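Local coordinates for DNA-(apurinic or apyrimidinic site) endonuclease 2 (Xenopus laevis, PDB 6WCD), which cuts DNA beside abasic sites in base excision repair as a weak AP endonuclease, and also resects DNA 3' ends as a 3'-5' exonuclease, at residues A[122-130]-A[307-315]; A[210-218]-A[236-245]. All coordinates share one frame; numbering follows the deposited sequence. Where two conformers were deposited one is given.

Contact 1. Residues A[122-130]-A[307-315]. With BU1 (1,4-butanediol), chain D.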
ATOM      1  N   THR A 122       4.173  -7.910   3.042  1.00 12.99           N
ATOM      2  CA  THR A 122       5.059  -8.922   2.463  1.00 11.49           C
ATOM      3  C   THR A 122       6.480  -8.592   2.908  1.00 13.23           C
ATOM      4  O   THR A 122       6.832  -7.420   3.044  1.00 14.08           O
ATOM      5  CB  THR A 122       4.939  -8.997   0.930  1.00 11.62           C
ATOM      6  OG1 THR A 122       5.152  -7.737   0.316  1.00 14.30           O
ATOM      7  CG2 THR A 122       3.578  -9.527   0.440  1.00 13.52           C
ATOM      8  N   GLN A 123       7.262  -9.627   3.196  1.00 12.57           N
ATOM      9  CA  GLN A 123       8.614  -9.424   3.687  1.00 13.84           C
ATOM     10  C   GLN A 123       9.580 -10.096   2.735  1.00 14.02           C
ATOM     11  O   GLN A 123       9.418 -11.267   2.405  1.00 15.37           O
ATOM     12  CB  GLN A 123       8.724  -9.972   5.107  1.00 17.52           C
ATOM     13  CG  GLN A 123       9.974  -9.655   5.818  1.00 27.54           C
ATOM     14  CD  GLN A 123       9.828  -9.999   7.289  1.00 35.69           C
ATOM     15  OE1 GLN A 123      10.032 -11.150   7.679  1.00 39.01           O
ATOM     16  NE2 GLN A 123       9.437  -9.022   8.098  1.00 20.72           N
ATOM     17  N   HIS A 124      10.602  -9.335   2.324  1.00 14.61           N
ATOM     18  CA  HIS A 124      11.502  -9.673   1.235  1.00 15.84           C
ATOM     19  C   HIS A 124      12.930  -9.561   1.745  1.00 18.18           C
ATOM     20  O   HIS A 124      13.303  -8.547   2.338  1.00 22.54           O
ATOM     21  CB  HIS A 124      11.301  -8.689   0.071  1.00 15.25           C
ATOM     22  CG  HIS A 124       9.872  -8.561  -0.372  1.00 14.61           C
ATOM     23  ND1 HIS A 124       9.340  -9.291  -1.405  1.00 15.57           N
ATOM     24  CD2 HIS A 124       8.851  -7.826   0.136  1.00 13.80           C
ATOM     25  CE1 HIS A 124       8.047  -9.010  -1.512  1.00 14.16           C
ATOM     26  NE2 HIS A 124       7.727  -8.123  -0.604  1.00 14.89           N
ATOM     27  N   ARG A 125      13.774 -10.518   1.429  1.00 15.42           N
ATOM     28  CA  ARG A 125      15.190 -10.307   1.720  1.00 15.84           C
ATOM     29  C   ARG A 125      15.809  -9.511   0.574  1.00 17.00           C
ATOM     30  O   ARG A 125      15.466  -9.709  -0.600  1.00 16.27           O
ATOM     31  CB  ARG A 125      15.895 -11.634   1.879  1.00 20.24           C
ATOM     32  CG  ARG A 125      15.457 -12.399   3.125  1.00 26.55           C
ATOM     33  CD  ARG A 125      15.908 -11.706   4.451  1.00 34.12           C
ATOM     34  NE  ARG A 125      17.192 -12.234   4.931  1.00 55.29           N
ATOM     35  CZ  ARG A 125      17.882 -11.770   5.976  1.00 56.61           C
ATOM     36  NH1 ARG A 125      19.023 -12.349   6.320  1.00 77.87           N
ATOM     37  NH2 ARG A 125      17.459 -10.734   6.679  1.00 41.74           N
ATOM     38  N   ILE A 126      16.723  -8.611   0.922  1.00 15.81           N
ATOM     39  CA  ILE A 126      17.357  -7.742  -0.069  1.00 14.95           C
ATOM     40  C   ILE A 126      18.841  -7.693   0.274  1.00 16.02           C
ATOM     41  O   ILE A 126      19.262  -7.917   1.413  1.00 17.61           O
ATOM     42  CB  ILE A 126      16.773  -6.307  -0.127  1.00 15.34           C
ATOM     43  CG1 ILE A 126      16.901  -5.595   1.237  1.00 21.24           C
ATOM     44  CG2 ILE A 126      15.358  -6.321  -0.673  1.00 16.60           C
ATOM     45  CD1 ILE A 126      16.677  -4.092   1.175  1.00 25.19           C
ATOM     46  N   LEU A 127      19.671  -7.397  -0.744  1.00 15.13           N
ATOM     47  CA  LEU A 127      21.079  -7.108  -0.550  1.00 15.33           C
ATOM     48  C   LEU A 127      21.281  -5.603  -0.626  1.00 18.23           C
ATOM     49  O   LEU A 127      20.875  -4.976  -1.602  1.00 18.91           O
ATOM     50  CB  LEU A 127      21.924  -7.827  -1.591  1.00 18.29           C
ATOM     51  CG  LEU A 127      21.842  -9.357  -1.514  1.00 16.14           C
ATOM     52  CD1 LEU A 127      22.483  -9.956  -2.764  1.00 20.78           C
ATOM     53  CD2 LEU A 127      22.539  -9.849  -0.273  1.00 23.26           C
ATOM     54  N   ASN A 128      21.870  -5.024   0.408  1.00 17.31           N
ATOM     55  CA  ASN A 128      21.989  -3.578   0.494  1.00 19.86           C
ATOM     56  C   ASN A 128      23.249  -3.089  -0.213  1.00 18.59           C
ATOM     57  O   ASN A 128      23.969  -3.844  -0.877  1.00 18.85           O
ATOM     58  CB  ASN A 128      21.929  -3.144   1.973  1.00 18.87           C
ATOM     59  CG  ASN A 128      23.199  -3.433   2.740  1.00 19.48           C
ATOM     60  OD1 ASN A 128      24.251  -3.848   2.230  1.00 19.10           O
ATOM     61  ND2 ASN A 128      23.131  -3.134   4.035  1.00 26.58           N
ATOM     62  N   CYS A 129      23.593  -1.804  -0.052  1.00 21.71           N
ATOM     63  CA  CYS A 129      24.693  -1.275  -0.853  0.74 22.50           C
ATOM     64  C   CYS A 129      26.072  -1.765  -0.408  1.00 23.58           C
ATOM     65  O   CYS A 129      27.059  -1.526  -1.138  1.00 27.18           O
ATOM     66  CB  CYS A 129      24.633   0.257  -0.857  0.74 28.77           C
ATOM     67  SG  CYS A 129      24.611   1.028   0.802  0.74 32.93           S
ATOM     68  N   GLU A 130      26.187  -2.454   0.731  1.00 21.62           N
ATOM     69  CA  GLU A 130      27.410  -3.111   1.144  1.00 22.01           C
ATOM     70  C   GLU A 130      27.359  -4.612   0.888  1.00 20.47           C
ATOM     71  O   GLU A 130      28.236  -5.335   1.330  1.00 22.41           O
ATOM     72  CB  GLU A 130      27.666  -2.865   2.640  1.00 37.08           C
ATOM     73  CG  GLU A 130      27.559  -1.395   3.066  1.00 36.62           C
ATOM     74  CD  GLU A 130      28.593  -0.513   2.384  1.00 58.37           C
ATOM     75  OE1 GLU A 130      29.721  -0.993   2.135  1.00 59.14           O
ATOM     76  OE2 GLU A 130      28.270   0.657   2.081  1.00 64.23           O
ATOM     77  N   MET A 307      14.907   1.527  -6.900  1.00 15.27           N
ATOM     78  CA  MET A 307      15.839   1.266  -5.813  0.58 14.54           C
ATOM     79  C   MET A 307      17.046   0.473  -6.323  1.00 14.10           C
ATOM     80  O   MET A 307      16.943  -0.286  -7.280  1.00 15.83           O
ATOM     81  CB  MET A 307      15.098   0.489  -4.715  0.58 18.42           C
ATOM     82  CG  MET A 307      13.781   1.195  -4.288  0.58 17.03           C
ATOM     83  SD  MET A 307      12.737   0.106  -3.271  0.58 20.15           S
ATOM     84  CE  MET A 307      13.802  -0.079  -1.837  0.58 27.24           C
ATOM     85  N   LYS A 308      18.152   0.646  -5.659  1.00 15.26           N
ATOM     86  CA  LYS A 308      19.406   0.016  -6.072  1.00 15.50           C
ATOM     87  C   LYS A 308      19.623  -1.318  -5.365  1.00 16.67           C
ATOM     88  O   LYS A 308      20.505  -2.091  -5.805  1.00 20.40           O
ATOM     89  CB  LYS A 308      20.583   0.968  -5.887  1.00 21.72           C
ATOM     90  CG  LYS A 308      20.903   1.231  -4.481  1.00 21.05           C
ATOM     91  CD  LYS A 308      21.952   2.325  -4.271  1.00 24.81           C
ATOM     92  CE  LYS A 308      21.403   3.702  -4.580  1.00 30.65           C
ATOM     93  NZ  LYS A 308      22.378   4.789  -4.173  1.00 33.50           N
ATOM     94  N   CYS A 309      18.855  -1.613  -4.350  1.00 18.12           N
ATOM     95  CA  CYS A 309      18.994  -2.903  -3.672  1.00 20.51           C
ATOM     96  C   CYS A 309      18.440  -4.041  -4.520  1.00 19.77           C
ATOM     97  O   CYS A 309      17.638  -3.843  -5.438  1.00 20.48           O
ATOM     98  CB  CYS A 309      18.302  -2.890  -2.324  1.00 18.78           C
ATOM     99  SG  CYS A 309      16.584  -2.347  -2.351  1.00 23.96           S
ATOM    100  N   GLN A 310      18.965  -5.240  -4.272  1.00 17.23           N
ATOM    101  CA  GLN A 310      18.674  -6.413  -5.116  1.00 15.63           C
ATOM    102  C   GLN A 310      17.968  -7.484  -4.288  1.00 18.19           C
ATOM    103  O   GLN A 310      18.407  -7.823  -3.185  1.00 18.31           O
ATOM    104  CB  GLN A 310      19.948  -6.969  -5.721  1.00 17.93           C
ATOM    105  CG  GLN A 310      20.744  -5.925  -6.525  1.00 19.02           C
ATOM    106  CD  GLN A 310      19.968  -5.401  -7.721  1.00 18.91           C
ATOM    107  OE1 GLN A 310      19.350  -6.174  -8.446  1.00 21.85           O
ATOM    108  NE2 GLN A 310      19.923  -4.072  -7.875  1.00 18.65           N
ATOM    109  N   PRO A 311      16.882  -8.034  -4.781  1.00 16.39           N
ATOM    110  CA  PRO A 311      16.085  -8.955  -3.971  1.00 15.38           C
ATOM    111  C   PRO A 311      16.625 -10.364  -4.038  1.00 16.61           C
ATOM    112  O   PRO A 311      17.242 -10.786  -5.018  1.00 20.52           O
ATOM    113  CB  PRO A 311      14.717  -8.864  -4.637  1.00 18.08           C
ATOM    114  CG  PRO A 311      15.024  -8.646  -6.022  1.00 22.41           C
ATOM    115  CD  PRO A 311      16.210  -7.719  -6.049  1.00 20.52           C
ATOM    116  N   ILE A 312      16.358 -11.101  -2.965  1.00 16.79           N
ATOM    117  CA  ILE A 312      16.670 -12.531  -2.848  1.00 17.70           C
ATOM    118  C   ILE A 312      15.313 -13.213  -2.700  1.00 17.10           C
ATOM    119  O   ILE A 312      14.605 -12.986  -1.707  1.00 19.22           O
ATOM    120  CB  ILE A 312      17.559 -12.836  -1.655  1.00 19.08           C
ATOM    121  CG1 ILE A 312      18.926 -12.135  -1.762  1.00 22.38           C
ATOM    122  CG2 ILE A 312      17.769 -14.327  -1.547  1.00 25.72           C
ATOM    123  CD1 ILE A 312      19.692 -12.179  -0.470  1.00 29.20           C
ATOM    124  N   ALA A 313      14.918 -13.987  -3.705  1.00 17.45           N
ATOM    125  CA  ALA A 313      13.603 -14.627  -3.673  1.00 17.06           C
ATOM    126  C   ALA A 313      13.586 -15.787  -2.706  1.00 17.08           C
ATOM    127  O   ALA A 313      14.545 -16.569  -2.623  1.00 20.82           O
ATOM    128  CB  ALA A 313      13.277 -15.154  -5.063  1.00 19.68           C
ATOM    129  N   ALA A 314      12.454 -15.943  -2.033  1.00 17.44           N
ATOM    130  CA  ALA A 314      12.222 -17.159  -1.252  1.00 16.90           C
ATOM    131  C   ALA A 314      12.043 -18.350  -2.173  1.00 19.34           C
ATOM    132  O   ALA A 314      11.640 -18.214  -3.329  1.00 21.44           O
ATOM    133  CB  ALA A 314      10.962 -16.984  -0.401  1.00 20.04           C
ATOM    134  N   ASN A 315      12.295 -19.547  -1.618  1.00 23.75           N
ATOM    135  CA  ASN A 315      12.207 -20.764  -2.394  1.00 29.96           C
ATOM    136  C   ASN A 315      10.785 -21.261  -2.545  1.00 28.08           C
ATOM    137  O   ASN A 315      10.532 -22.123  -3.385  1.00 34.18           O
ATOM    138  CB  ASN A 315      13.028 -21.887  -1.746  1.00 37.70           C
ATOM    139  CG  ASN A 315      14.411 -21.437  -1.328  1.00 76.75           C
ATOM    140  OD1 ASN A 315      14.733 -21.415  -0.137  1.00 87.00           O
ATOM    141  ND2 ASN A 315      15.244 -21.081  -2.306  1.00 74.62           N
TER
HETATM  142  C1  BU1 D 403      15.809  -9.189 -10.693  1.00 64.40           C
HETATM  143  C2  BU1 D 403      14.734  -8.258 -10.120  1.00 51.67           C
HETATM  144  C3  BU1 D 403      15.171  -6.793 -10.132  1.00 40.99           C
HETATM  145  C4  BU1 D 403      15.898  -6.477  -8.834  1.00 50.66           C
HETATM  146  O5  BU1 D 403      16.614  -9.723  -9.671  1.00 50.27           O
HETATM  147  O6  BU1 D 403      16.667  -5.293  -8.875  1.00 21.86           O
HETATM  148  O   HOH W   1      11.971 -11.528  -1.753  1.00 24.46           O
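Leu-127 and Gln-310 pair through their backbones in both directions. Leu-127 N reaches Gln-310 O at 2.8 Å, in the carbonyl plane. The return bond, from Gln-310 N to a lone pair of Leu-127 O, is longer at 3.3 Å. Farther on, Ile-312 N bonds to Arg-125 O at 2.9 Å, from above the carbonyl plane. Between them, Ile-126 and Pro-311 form an antiparallel non-hydrogen-bonded pair, so the proline's missing N-H costs no bond here.

Leu-127 CD2 and Ile-312 CD1 meet at 3.7 Å, the two side chains crossing at about a right angle on the face shared with Arg-125. Arg-125 itself turns off to a salt bridge with Glu-133. On the other face, Ile-126 CD1 lies 3.9 Å from Cys-309 SG. A chi1 of 59° sets CG1 between N and the carbonyl carbon and carries CD1 there.

Butanediol O6 donates to Gln-310 OE1 at 2.9 Å, and its C4 lies 3.7 Å from Pro-311 CG. A glycine in place of Pro-311 would probably free the backbone to turn and leave C4 without the ring at CG.

Main-chain bonds thus dominate, joining a short strand to the C-terminal end of strand 119-127 in a DNase I-like fold.

Contact 2. Residues A[210-218]-A[236-245]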
ATOM      1  N   TRP A 210      -1.425  13.745  12.116  1.00 22.46           N
ATOM      2  CA  TRP A 210      -0.836  12.409  12.208  1.00 21.33           C
ATOM      3  C   TRP A 210       0.329  12.265  11.250  1.00 18.61           C
ATOM      4  O   TRP A 210       1.424  11.817  11.635  1.00 21.61           O
ATOM      5  CB  TRP A 210      -1.911  11.334  11.942  1.00 22.44           C
ATOM      6  CG  TRP A 210      -1.260   9.994  11.880  1.00 19.74           C
ATOM      7  CD1 TRP A 210      -0.810   9.285  12.940  1.00 22.06           C
ATOM      8  CD2 TRP A 210      -0.899   9.301  10.724  1.00 17.48           C
ATOM      9  NE1 TRP A 210      -0.209   8.136  12.505  1.00 21.54           N
ATOM     10  CE2 TRP A 210      -0.214   8.125  11.134  1.00 18.21           C
ATOM     11  CE3 TRP A 210      -1.078   9.511   9.356  1.00 19.58           C
ATOM     12  CZ2 TRP A 210       0.253   7.192  10.222  1.00 18.52           C
ATOM     13  CZ3 TRP A 210      -0.611   8.586   8.467  1.00 20.77           C
ATOM     14  CH2 TRP A 210       0.063   7.437   8.906  1.00 19.18           C
ATOM     15  N   LEU A 211       0.128  12.656   9.995  1.00 20.04           N
ATOM     16  CA  LEU A 211       1.183  12.542   8.999  1.00 23.39           C
ATOM     17  C   LEU A 211       2.390  13.382   9.377  1.00 26.07           C
ATOM     18  O   LEU A 211       3.544  12.941   9.188  1.00 26.31           O
ATOM     19  CB  LEU A 211       0.668  13.011   7.643  1.00 32.94           C
ATOM     20  CG  LEU A 211       0.458  12.055   6.497  1.00 38.26           C
ATOM     21  CD1 LEU A 211       0.354  12.854   5.220  1.00 33.40           C
ATOM     22  CD2 LEU A 211       1.524  10.982   6.398  1.00 23.10           C
ATOM     23  N   ASN A 212       2.165  14.622   9.864  1.00 21.17           N
ATOM     24  CA  ASN A 212       3.252  15.501  10.221  1.00 22.39           C
ATOM     25  C   ASN A 212       4.182  14.855  11.233  1.00 26.39           C
ATOM     26  O   ASN A 212       5.396  15.079  11.184  1.00 31.50           O
ATOM     27  CB  ASN A 212       2.735  16.819  10.792  1.00 25.82           C
ATOM     28  CG  ASN A 212       2.100  17.748   9.754  1.00 36.27           C
ATOM     29  OD1 ASN A 212       2.411  17.699   8.582  1.00 36.34           O
ATOM     30  ND2 ASN A 212       1.226  18.656  10.229  1.00 44.64           N
ATOM     31  N   GLN A 213       3.640  14.131  12.223  1.00 22.34           N
ATOM     32  CA  GLN A 213       4.515  13.507  13.208  1.00 23.64           C
ATOM     33  C   GLN A 213       5.021  12.148  12.771  1.00 24.62           C
ATOM     34  O   GLN A 213       6.058  11.696  13.287  1.00 27.63           O
ATOM     35  CB  GLN A 213       3.827  13.411  14.582  1.00 23.92           C
ATOM     36  CG  GLN A 213       2.539  12.650  14.597  1.00 25.51           C
ATOM     37  CD  GLN A 213       2.743  11.152  14.726  1.00 24.74           C
ATOM     38  OE1 GLN A 213       3.552  10.672  15.534  1.00 29.08           O
ATOM     39  NE2 GLN A 213       1.997  10.417  13.958  1.00 22.81           N
ATOM     40  N   PHE A 214       4.360  11.503  11.810  1.00 19.99           N
ATOM     41  CA  PHE A 214       4.806  10.201  11.341  1.00 20.93           C
ATOM     42  C   PHE A 214       5.997  10.347  10.394  1.00 20.57           C
ATOM     43  O   PHE A 214       6.921   9.498  10.387  1.00 21.18           O
ATOM     44  CB  PHE A 214       3.634   9.487  10.632  1.00 20.66           C
ATOM     45  CG  PHE A 214       3.934   8.099  10.225  1.00 19.53           C
ATOM     46  CD1 PHE A 214       4.256   7.132  11.168  1.00 17.41           C
ATOM     47  CD2 PHE A 214       3.872   7.744   8.914  1.00 21.44           C
ATOM     48  CE1 PHE A 214       4.545   5.855  10.811  1.00 19.66           C
ATOM     49  CE2 PHE A 214       4.154   6.436   8.538  1.00 26.63           C
ATOM     50  CZ  PHE A 214       4.474   5.511   9.497  1.00 20.27           C
ATOM     51  N   LEU A 215       6.019  11.433   9.633  1.00 22.01           N
ATOM     52  CA  LEU A 215       7.058  11.673   8.634  1.00 20.27           C
ATOM     53  C   LEU A 215       8.147  12.556   9.205  1.00 24.49           C
ATOM     54  O   LEU A 215       7.880  13.484   9.965  1.00 25.74           O
ATOM     55  CB  LEU A 215       6.480  12.330   7.383  1.00 19.29           C
ATOM     56  CG  LEU A 215       5.419  11.532   6.648  1.00 22.05           C
ATOM     57  CD1 LEU A 215       4.905  12.312   5.469  1.00 29.12           C
ATOM     58  CD2 LEU A 215       5.970  10.221   6.175  1.00 22.01           C
ATOM     59  N   GLY A 216       9.374  12.268   8.808  1.00 21.70           N
ATOM     60  CA  GLY A 216      10.471  13.142   9.078  1.00 22.97           C
ATOM     61  C   GLY A 216      10.743  14.075   7.927  1.00 29.47           C
ATOM     62  O   GLY A 216      10.260  13.919   6.817  1.00 27.76           O
ATOM     63  N   ASP A 217      11.531  15.092   8.194  1.00 28.55           N
ATOM     64  CA  ASP A 217      11.926  16.017   7.153  1.00 30.03           C
ATOM     65  C   ASP A 217      13.381  15.774   6.789  1.00 38.15           C
ATOM     66  O   ASP A 217      14.263  15.900   7.656  1.00 48.39           O
ATOM     67  CB  ASP A 217      11.724  17.457   7.627  1.00 56.13           C
ATOM     68  CG  ASP A 217      11.553  18.418   6.477  1.00 74.71           C
ATOM     69  OD1 ASP A 217      12.435  18.445   5.586  1.00 74.26           O
ATOM     70  OD2 ASP A 217      10.523  19.128   6.452  1.00 83.06           O
ATOM     71  N   PRO A 218      13.689  15.430   5.537  1.00 35.04           N
ATOM     72  CA  PRO A 218      15.108  15.413   5.148  1.00 40.22           C
ATOM     73  C   PRO A 218      15.744  16.812   5.186  1.00 48.18           C
ATOM     74  O   PRO A 218      16.924  16.910   4.845  1.00 61.58           O
ATOM     75  CB  PRO A 218      15.095  14.851   3.722  1.00 36.58           C
ATOM     76  CG  PRO A 218      13.699  15.051   3.206  1.00 45.54           C
ATOM     77  CD  PRO A 218      12.781  15.069   4.423  1.00 44.71           C
ATOM     78  N   SER A 236      10.790  14.700  12.955  1.00 74.82           N
ATOM     79  CA  SER A 236      10.977  13.842  14.113  1.00 70.57           C
ATOM     80  C   SER A 236      10.648  12.392  13.752  1.00 50.53           C
ATOM     81  O   SER A 236      11.118  11.462  14.344  1.00 44.11           O
ATOM     82  CB  SER A 236      10.073  14.310  15.246  1.00 69.13           C
ATOM     83  OG  SER A 236       9.862  13.299  16.209  1.00 67.76           O
ATOM     84  N   GLY A 237       9.740  12.168  12.775  1.00 39.38           N
ATOM     85  CA  GLY A 237       9.290  10.889  12.283  1.00 27.30           C
ATOM     86  C   GLY A 237      10.422  10.053  11.705  1.00 26.17           C
ATOM     87  O   GLY A 237      11.473  10.541  11.290  1.00 26.41           O
ATOM     88  N   LEU A 238      10.147   8.767  11.631  1.00 21.95           N
ATOM     89  CA  LEU A 238      11.110   7.762  11.231  1.00 20.30           C
ATOM     90  C   LEU A 238      11.017   7.426   9.749  1.00 22.35           C
ATOM     91  O   LEU A 238      11.876   6.681   9.242  1.00 21.42           O
ATOM     92  CB  LEU A 238      10.888   6.492  12.035  1.00 20.60           C
ATOM     93  CG  LEU A 238      11.041   6.705  13.551  1.00 26.01           C
ATOM     94  CD1 LEU A 238      10.593   5.446  14.265  1.00 25.16           C
ATOM     95  CD2 LEU A 238      12.471   7.049  13.887  1.00 33.46           C
ATOM     96  N   PHE A 239      10.021   7.943   9.055  1.00 18.32           N
ATOM     97  CA  PHE A 239       9.740   7.641   7.647  1.00 17.17           C
ATOM     98  C   PHE A 239       9.854   8.887   6.799  1.00 19.03           C
ATOM     99  O   PHE A 239       9.528   9.986   7.237  1.00 20.61           O
ATOM    100  CB  PHE A 239       8.347   7.014   7.533  1.00 16.59           C
ATOM    101  CG  PHE A 239       8.286   5.614   8.059  1.00 16.39           C
ATOM    102  CD1 PHE A 239       8.069   5.348   9.414  1.00 21.89           C
ATOM    103  CD2 PHE A 239       8.547   4.568   7.238  1.00 17.12           C
ATOM    104  CE1 PHE A 239       8.105   3.992   9.882  1.00 20.28           C
ATOM    105  CE2 PHE A 239       8.555   3.256   7.690  1.00 18.50           C
ATOM    106  CZ  PHE A 239       8.377   2.982   9.027  1.00 19.45           C
ATOM    107  N   TYR A 240      10.336   8.737   5.564  1.00 17.78           N
ATOM    108  CA  TYR A 240      10.357   9.816   4.605  1.00 18.29           C
ATOM    109  C   TYR A 240       9.331   9.541   3.492  1.00 16.71           C
ATOM    110  O   TYR A 240       9.194   8.410   3.020  1.00 16.48           O
ATOM    111  CB  TYR A 240      11.720   9.956   3.925  1.00 17.96           C
ATOM    112  CG  TYR A 240      12.843  10.547   4.712  1.00 19.99           C
ATOM    113  CD1 TYR A 240      12.613  11.293   5.853  1.00 23.56           C
ATOM    114  CD2 TYR A 240      14.154  10.408   4.259  1.00 22.59           C
ATOM    115  CE1 TYR A 240      13.648  11.850   6.552  1.00 26.87           C
ATOM    116  CE2 TYR A 240      15.202  10.975   4.945  1.00 26.95           C
ATOM    117  CZ  TYR A 240      14.948  11.696   6.092  1.00 27.62           C
ATOM    118  OH  TYR A 240      15.986  12.260   6.794  1.00 30.28           O
ATOM    119  N   ASP A 241       8.704  10.615   3.041  1.00 16.92           N
ATOM    120  CA  ASP A 241       7.907  10.671   1.808  1.00 16.64           C
ATOM    121  C   ASP A 241       8.864  10.664   0.620  1.00 17.96           C
ATOM    122  O   ASP A 241       9.516  11.675   0.326  1.00 17.42           O
ATOM    123  CB  ASP A 241       7.077  11.943   1.865  1.00 16.07           C
ATOM    124  CG  ASP A 241       6.148  12.146   0.681  1.00 20.53           C
ATOM    125  OD1 ASP A 241       6.247  11.459  -0.351  1.00 19.08           O
ATOM    126  OD2 ASP A 241       5.308  13.073   0.779  1.00 19.03           O
ATOM    127  N   SER A 242       9.013   9.521  -0.026  1.00 14.44           N
ATOM    128  CA  SER A 242      10.121   9.395  -0.975  1.00 13.46           C
ATOM    129  C   SER A 242       9.946  10.323  -2.157  1.00 15.08           C
ATOM    130  O   SER A 242      10.925  10.810  -2.711  1.00 15.14           O
ATOM    131  CB  SER A 242      10.264   7.934  -1.432  1.00 13.94           C
ATOM    132  OG  SER A 242       9.157   7.435  -2.208  1.00 13.81           O
ATOM    133  N   PHE A 243       8.715  10.514  -2.631  1.00 13.84           N
ATOM    134  CA  PHE A 243       8.530  11.434  -3.734  1.00 15.90           C
ATOM    135  C   PHE A 243       9.136  12.791  -3.414  1.00 18.11           C
ATOM    136  O   PHE A 243       9.806  13.392  -4.252  1.00 16.74           O
ATOM    137  CB  PHE A 243       7.056  11.607  -4.082  1.00 13.71           C
ATOM    138  CG  PHE A 243       6.793  12.591  -5.207  1.00 13.74           C
ATOM    139  CD1 PHE A 243       7.174  12.325  -6.508  1.00 16.04           C
ATOM    140  CD2 PHE A 243       6.161  13.786  -4.964  1.00 15.50           C
ATOM    141  CE1 PHE A 243       7.011  13.261  -7.510  1.00 16.89           C
ATOM    142  CE2 PHE A 243       5.962  14.699  -5.935  1.00 18.70           C
ATOM    143  CZ  PHE A 243       6.373  14.456  -7.219  1.00 16.62           C
ATOM    144  N   ARG A 244       8.908  13.305  -2.192  1.00 16.39           N
ATOM    145  CA  ARG A 244       9.406  14.630  -1.868  1.00 16.27           C
ATOM    146  C   ARG A 244      10.879  14.643  -1.509  1.00 20.26           C
ATOM    147  O   ARG A 244      11.517  15.697  -1.566  1.00 20.88           O
ATOM    148  CB  ARG A 244       8.574  15.216  -0.713  1.00 18.68           C
ATOM    149  CG  ARG A 244       7.204  15.596  -1.146  1.00 17.19           C
ATOM    150  CD  ARG A 244       7.174  16.684  -2.213  1.00 22.48           C
ATOM    151  NE  ARG A 244       5.789  16.971  -2.592  1.00 22.24           N
ATOM    152  CZ  ARG A 244       5.433  17.630  -3.690  1.00 19.30           C
ATOM    153  NH1 ARG A 244       6.324  17.998  -4.588  1.00 20.32           N
ATOM    154  NH2 ARG A 244       4.151  17.837  -3.923  1.00 20.46           N
ATOM    155  N   TYR A 245      11.459  13.498  -1.165  1.00 19.65           N
ATOM    156  CA  TYR A 245      12.894  13.430  -1.001  1.00 19.54           C
ATOM    157  C   TYR A 245      13.576  13.783  -2.318  1.00 19.72           C
ATOM    158  O   TYR A 245      14.602  14.450  -2.338  1.00 21.94           O
ATOM    159  CB  TYR A 245      13.274  12.014  -0.540  1.00 19.75           C
ATOM    160  CG  TYR A 245      14.738  11.833  -0.194  1.00 19.32           C
ATOM    161  CD1 TYR A 245      15.630  11.310  -1.118  1.00 20.87           C
ATOM    162  CD2 TYR A 245      15.215  12.140   1.069  1.00 25.91           C
ATOM    163  CE1 TYR A 245      16.971  11.128  -0.806  1.00 22.37           C
ATOM    164  CE2 TYR A 245      16.538  11.951   1.377  1.00 25.54           C
ATOM    165  CZ  TYR A 245      17.409  11.468   0.448  1.00 24.78           C
ATOM    166  OH  TYR A 245      18.737  11.292   0.767  1.00 30.20           O
TER
HETATM  167  O   HOH W   2       7.599   7.753  12.436  1.00 27.58           O
HETATM  168  O   HOH W   3       9.222  13.150   4.404  1.00 23.64           O
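The rings of Phe-214 and Phe-239 lie nearly parallel, with planes at 18°, but are slid apart so that they barely overlap. Their centroids are 5.0 Å apart, and the closest atoms are Phe-214 CZ and Phe-239 CD1 at 3.6 Å. Chi1 of -174° swings the Phe-214 ring anti to N, toward Phe-239; Trp-210 CZ2 lies over one face, near the rim. Water 2 sits in the plane of the Phe-239 ring, at its edge. Pro-218 covers one face of Tyr-240 in a CH-pi contact, with CD 4.2 Å from the ring centroid. Pro-218 CB also touches Tyr-245 CD2 at 3.8 Å. The hydroxyl of Tyr-240 bonds to Glu-283.

Between the backbones there is a single direct bond. Gly-216 N donates to Phe-239 O at 2.8 Å, nearly straight and almost in line with the carbonyl. Leu-215 CD2 packs beside the same oxygen. Water 2 links Phe-214 O to Leu-238 N, and water 3 links Gly-216 O to Asp-241 N.

Gly-216 and Gly-237 pass with CA atoms 4.1 Å apart. A CB on Gly-237 would fall 2.2 Å from Phe-214 O, so the close approach depends on glycine. Asp-241, at the N-cap position of helix 242-246, forms a salt bridge with Arg-271.

The chemistry is mixed: rings and Leu-215 pack while the main chains meet at the glycines. Two waters link backbone groups that make no direct hydrogen bond to each other. Together they join the end of helix 206-214 to the loop at Gly-237, helix 242-246 and strand 239-241, which pairs with strand 269-278 in a sheet of the DNase I-like fold.

Both contacts are partly buried, and both reach the same branched sheet, at places whose centres lie about 23 Å apart. Contact 1 pairs strand with strand and relies on main-chain bonds, with modest aliphatic cover. Contact 2 joins a helix end to a loop, a short strand and the helix after it, through aromatic rings, glycines and bridging waters, with one direct backbone bond. Its buried members include Phe-214, Leu-215 and Phe-239, whereas contact 1 buries Ile-126 and Cys-309 and leaves Gln-310 exposed beside a bound diol. Contact 1 lies away from the catalytic and metal-binding residues. In contact 2 the Asp-241 side chain is about 9 Å from that of Asp-273, probably important for catalysis, as in related enzymes.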